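Putative lipoprotein (PDB 2G5G) binds heme as a cofacial pair in a dimer with tyrosine ligation, and probably serves in bacterial heme transport. Local coordinates at residues D79-M84 against V215-G220; G139-R144 against R202-V207. All coordinates share one frame; numbering follows the deposited sequence.

Interaction 1. Residues D79-M84 against V215-G220; sequences DVALEM and VLLLAG
E83 reaches across from the end of one strand to the end of its parallel neighbour. Its CB lies 3.8 Å from A219 CB and also touches the L218 carbonyl oxygen. CG stands anti to the backbone N (chi1 174°) and the chain runs on extended, which carries CD to the far end of 215-220. There OE1 accepts the backbone N-H of G220 at 2.7 Å, met nearly along its C-O axis, and it also rests against A219 CA. The length of glutamate spans the gap between the strand ends, and the small methyl of A219 lets the carboxylate pass. G220 stands at the N-cap position just before helix 221-224, so the bond ties the carboxylate to the start of that helix.

Behind this grip the two strands pair in register, D79 with V215 through L82 with L218. L216 N gives to D79 O and A81 N to L216 O; L218 N then gives to A81 O, and E83 N to L218 O at 3.0 Å, a nearly straight bond (173°). On one face A81 CB sits between V215 CG2 and L217 CD1, the latter at 3.9 Å, and L208 of helix 187-210 packs against the same methyl. On the other face the branched residues V80 and L216 lie side by side, pointing the same way, while L82 CD2 meets L218 CB at 3.9 Å, and both leucines pack on F126 of helix 124-131. D79, at the start, turns its carboxylate to H211, N213 and the backbone of K136.

Two buried parallel strands in mid-sheet, with helices over both faces and a helix starting at the C-terminal end of one, are the mark of an alpha/beta core. Here E83 lies at that C-terminal edge, its side chain about 7 Å from a bound heme.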
loop_
_atom_site.group_PDB
_atom_site.type_symbol
_atom_site.label_atom_id
_atom_site.label_comp_id
_atom_site.label_asym_id
_atom_site.label_seq_id
_atom_site.Cartn_x
_atom_site.Cartn_y
_atom_site.Cartn_z
ATOM N N ASP A 79 21.784 13.451 21.615
ATOM C CA ASP A 79 20.733 13.665 20.599
ATOM C C ASP A 79 19.703 12.538 20.529
ATOM O O ASP A 79 19.963 11.475 21.058
ATOM C CB ASP A 79 21.367 13.853 19.242
ATOM C CG ASP A 79 22.264 15.088 19.191
ATOM O OD1 ASP A 79 21.955 16.078 19.895
ATOM O OD2 ASP A 79 23.282 15.054 18.475
ATOM N N VAL A 80 18.555 12.783 19.881
ATOM C CA VAL A 80 17.460 11.800 19.775
ATOM C C VAL A 80 17.046 11.575 18.324
ATOM O O VAL A 80 16.675 12.510 17.617
ATOM C CB VAL A 80 16.233 12.193 20.624
ATOM C CG1 VAL A 80 15.066 11.189 20.416
ATOM C CG2 VAL A 80 16.605 12.230 22.079
ATOM N N ALA A 81 17.169 10.327 17.872
ATOM C CA ALA A 81 16.755 9.957 16.525
ATOM C C ALA A 81 15.348 9.373 16.624
ATOM O O ALA A 81 14.996 8.720 17.605
ATOM C CB ALA A 81 17.738 8.914 15.931
ATOM N N LEU A 82 14.551 9.603 15.596
ATOM C CA LEU A 82 13.145 9.222 15.608
ATOM C C LEU A 82 12.792 8.419 14.379
ATOM O O LEU A 82 12.965 8.883 13.239
ATOM C CB LEU A 82 12.231 10.464 15.753
ATOM C CG LEU A 82 12.239 11.262 17.062
ATOM C CD1 LEU A 82 11.354 12.512 16.968
ATOM C CD2 LEU A 82 11.836 10.415 18.253
ATOM N N GLU A 83 12.293 7.198 14.591
ATOM C CA GLU A 83 11.708 6.434 13.485
ATOM C C GLU A 83 10.640 7.305 12.793
ATOM O O GLU A 83 10.382 7.137 11.597
ATOM C CB GLU A 83 11.035 5.148 14.004
ATOM C CG GLU A 83 10.269 4.345 12.907
ATOM C CD GLU A 83 9.404 3.193 13.460
ATOM O OE1 GLU A 83 9.364 2.971 14.682
ATOM O OE2 GLU A 83 8.756 2.524 12.648
HETATM N N MSE A 84 10.017 8.227 13.528
HETATM C CA MSE A 84 8.894 8.963 12.884
HETATM C C MSE A 84 9.264 10.089 11.945
HETATM O O MSE A 84 8.393 10.644 11.275
HETATM C CB MSE A 84 7.701 9.319 13.799
HETATM C CG MSE A 84 7.832 9.493 15.303
HETATM SE SE MSE A 84 8.875 8.269 16.486
HETATM C CE MSE A 84 8.259 6.473 15.963
ATOM N N VAL A 215 23.505 9.042 21.351
ATOM C CA VAL A 215 22.210 9.138 20.668
ATOM C C VAL A 215 21.254 8.100 21.208
ATOM O O VAL A 215 21.669 6.945 21.477
ATOM C CB VAL A 215 22.352 9.062 19.106
ATOM C CG1 VAL A 215 22.953 7.693 18.626
ATOM C CG2 VAL A 215 20.990 9.357 18.372
ATOM N N LEU A 216 19.998 8.531 21.394
ATOM C CA LEU A 216 18.885 7.623 21.674
ATOM C C LEU A 216 17.909 7.565 20.475
ATOM O O LEU A 216 17.481 8.619 19.955
ATOM C CB LEU A 216 18.130 8.073 22.934
ATOM C CG LEU A 216 16.929 7.176 23.337
ATOM C CD1 LEU A 216 16.784 7.045 24.819
ATOM C CD2 LEU A 216 15.688 7.793 22.739
ATOM N N LEU A 217 17.565 6.341 20.049
ATOM C CA LEU A 217 16.520 6.116 19.064
ATOM C C LEU A 217 15.203 5.740 19.742
ATOM O O LEU A 217 15.180 4.898 20.664
ATOM C CB LEU A 217 16.890 5.012 18.076
ATOM C CG LEU A 217 15.846 4.597 17.003
ATOM C CD1 LEU A 217 15.806 5.559 15.811
ATOM C CD2 LEU A 217 16.141 3.192 16.534
ATOM N N LEU A 218 14.123 6.370 19.294
ATOM C CA LEU A 218 12.780 5.862 19.600
ATOM C C LEU A 218 12.216 5.240 18.325
ATOM O O LEU A 218 12.196 5.873 17.268
ATOM C CB LEU A 218 11.842 6.966 20.127
ATOM C CG LEU A 218 10.406 6.514 20.451
ATOM C CD1 LEU A 218 10.420 5.630 21.698
ATOM C CD2 LEU A 218 9.469 7.764 20.625
ATOM N N ALA A 219 11.774 3.981 18.418
ATOM C CA ALA A 219 11.287 3.236 17.258
ATOM C C ALA A 219 10.400 2.099 17.775
ATOM O O ALA A 219 10.356 1.831 18.954
ATOM C CB ALA A 219 12.466 2.644 16.406
ATOM N N GLY A 220 9.658 1.463 16.883
ATOM C CA GLY A 220 8.785 0.384 17.324
ATOM C C GLY A 220 9.637 -0.772 17.796
ATOM O O GLY A 220 10.779 -0.937 17.352
#

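Interaction 2. Residues G139-R144 against R202-V207; sequences GANLSR and RRMADV
R203 lays its flat guanidinium beneath a methyl of L142: CD1 stands 3.7 Å above the plane, over its centre, and also touches R203 CB. The arginine chain bends at chi2 and chi3 (65° and 56°), which folds the head back so that its face meets this methyl. A long chain suits the place, since its methylenes pack while its charged end reaches a salt bridge with E146.

The A140 carbonyl oxygen points into the helix surface, where it meets R203 CG at 3.2 Å, V207 CG2 at 3.6 Å and M204 CA in a CA-H...O contact. No conventional hydrogen bond joins the two segments. The small side chain of A140 lets the helix come close, its CB resting 3.8 Å from M204 CG, and M204, present as selenomethionine, runs its unbranched chain on past A140 so that CE nears N141 OD1. That OD1 accepts L142 N at 2.8 Å in a bent bond, and ND2 gives to E83 O.

The strand and helix run roughly antiparallel, at 148°. Strand 137-141, beside 78-82 at one margin of the sheet within this chain, thus packs on helix 187-210, while beyond it L142 fits against I147 and I150 of helix 144-151.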
loop_
_atom_site.group_PDB
_atom_site.type_symbol
_atom_site.label_atom_id
_atom_site.label_comp_id
_atom_site.label_asym_id
_atom_site.label_seq_id
_atom_site.Cartn_x
_atom_site.Cartn_y
_atom_site.Cartn_z
ATOM N N GLY A 139 16.242 12.765 12.055
ATOM C CA GLY A 139 15.405 11.852 11.250
ATOM C C GLY A 139 16.152 10.555 11.015
ATOM O O GLY A 139 17.292 10.575 10.560
ATOM N N ALA A 140 15.544 9.421 11.391
ATOM C CA ALA A 140 16.250 8.142 11.363
ATOM C C ALA A 140 15.876 7.326 10.153
ATOM O O ALA A 140 16.636 6.473 9.715
ATOM C CB ALA A 140 15.961 7.327 12.679
ATOM N N ASN A 141 14.704 7.604 9.594
ATOM C CA ASN A 141 14.031 6.658 8.693
ATOM C C ASN A 141 14.157 6.959 7.177
ATOM O O ASN A 141 14.655 8.015 6.752
ATOM C CB ASN A 141 12.540 6.640 9.081
ATOM C CG ASN A 141 11.878 5.261 8.904
ATOM O OD1 ASN A 141 12.376 4.399 8.191
ATOM N ND2 ASN A 141 10.743 5.074 9.567
ATOM N N LEU A 142 13.696 6.008 6.374
ATOM C CA LEU A 142 13.400 6.208 4.950
ATOM C C LEU A 142 12.344 7.299 4.728
ATOM O O LEU A 142 11.465 7.472 5.559
ATOM C CB LEU A 142 12.806 4.911 4.388
ATOM C CG LEU A 142 13.642 3.916 3.580
ATOM C CD1 LEU A 142 15.156 4.007 3.762
ATOM C CD2 LEU A 142 13.099 2.494 3.799
ATOM N N SER A 143 12.406 7.999 3.594
ATOM C CA SER A 143 11.278 8.853 3.175
ATOM C C SER A 143 10.142 7.999 2.562
ATOM O O SER A 143 10.372 6.867 2.163
ATOM C CB SER A 143 11.736 9.884 2.138
ATOM O OG SER A 143 12.180 9.236 0.971
ATOM N N ARG A 144 8.930 8.552 2.508
ATOM C CA ARG A 144 7.791 7.974 1.742
ATOM C C ARG A 144 8.205 7.563 0.342
ATOM O O ARG A 144 7.941 6.440 -0.095
ATOM C CB ARG A 144 6.642 8.985 1.617
ATOM C CG ARG A 144 5.878 9.291 2.898
ATOM C CD ARG A 144 4.677 8.372 3.070
ATOM N NE ARG A 144 3.796 8.829 4.146
ATOM C CZ ARG A 144 2.812 9.714 3.984
ATOM N NH1 ARG A 144 2.569 10.259 2.792
ATOM N NH2 ARG A 144 2.068 10.071 5.019
ATOM N N ARG A 202 18.078 -0.752 8.094
ATOM C CA ARG A 202 19.383 -0.424 7.567
ATOM C C ARG A 202 19.645 1.083 7.654
ATOM O O ARG A 202 20.714 1.497 8.093
ATOM C CB ARG A 202 19.503 -0.902 6.114
ATOM C CG ARG A 202 20.869 -0.677 5.475
ATOM C CD ARG A 202 21.982 -1.369 6.258
ATOM N NE ARG A 202 21.840 -2.830 6.366
ATOM C CZ ARG A 202 22.301 -3.697 5.461
ATOM N NH1 ARG A 202 22.922 -3.271 4.355
ATOM N NH2 ARG A 202 22.141 -5.001 5.651
ATOM N N ARG A 203 18.655 1.870 7.250
ATOM C CA ARG A 203 18.753 3.342 7.275
ATOM C C ARG A 203 18.865 3.876 8.698
ATOM O O ARG A 203 19.784 4.642 8.970
ATOM C CB ARG A 203 17.549 3.994 6.583
ATOM C CG ARG A 203 17.439 5.530 6.809
ATOM C CD ARG A 203 18.597 6.288 6.195
ATOM N NE ARG A 203 18.734 5.991 4.761
ATOM C CZ ARG A 203 17.982 6.534 3.785
ATOM N NH1 ARG A 203 17.029 7.423 4.044
ATOM N NH2 ARG A 203 18.202 6.168 2.534
HETATM N N MSE A 204 17.940 3.482 9.579
HETATM C CA MSE A 204 18.023 3.859 10.991
HETATM C C MSE A 204 19.389 3.481 11.581
HETATM O O MSE A 204 19.983 4.319 12.281
HETATM C CB MSE A 204 16.862 3.300 11.806
HETATM C CG MSE A 204 15.469 3.817 11.310
HETATM SE SE MSE A 204 14.127 3.553 12.578
HETATM C CE MSE A 204 13.283 2.052 11.619
ATOM N N ALA A 205 19.883 2.262 11.301
ATOM C CA ALA A 205 21.268 1.868 11.675
ATOM C C ALA A 205 22.335 2.794 11.100
ATOM O O ALA A 205 23.296 3.164 11.796
ATOM C CB ALA A 205 21.583 0.434 11.297
ATOM N N ASP A 206 22.168 3.167 9.835
ATOM C CA ASP A 206 23.135 4.019 9.148
ATOM C C ASP A 206 23.216 5.347 9.923
ATOM O O ASP A 206 24.299 5.800 10.289
ATOM C CB ASP A 206 22.669 4.192 7.678
ATOM C CG ASP A 206 23.719 4.830 6.757
ATOM O OD1 ASP A 206 24.822 5.223 7.177
ATOM O OD2 ASP A 206 23.419 4.931 5.566
ATOM N N VAL A 207 22.063 5.913 10.250
ATOM C CA VAL A 207 21.988 7.199 10.965
ATOM C C VAL A 207 22.701 7.085 12.329
ATOM O O VAL A 207 23.474 7.995 12.736
ATOM C CB VAL A 207 20.507 7.704 11.105
ATOM C CG1 VAL A 207 20.379 8.917 12.027
ATOM C CG2 VAL A 207 19.870 7.988 9.708
#

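Overall arrangement
From the N terminus the chain passes through strand 44-49 and helix 54-73 before it enters strand 78-82, whose pairing partner comes only after 130 intervening residues; interaction 1 closes this long, largely helical loop. Within it lies the smaller loop of interaction 2, from strand 137-141 through helices 144-151 and 165-179 to helix 187-210, so the two contacts nest and do not cross. Helix 187-210 then leads directly into strand 214-220, which takes its place on the side of 78-82 away from 137-141. The contacts touch as well: L217 CD1 packs on A140 CB, and E83 CB on M204 SE. Together they bind three neighbouring parallel strands and the helix covering one of their faces.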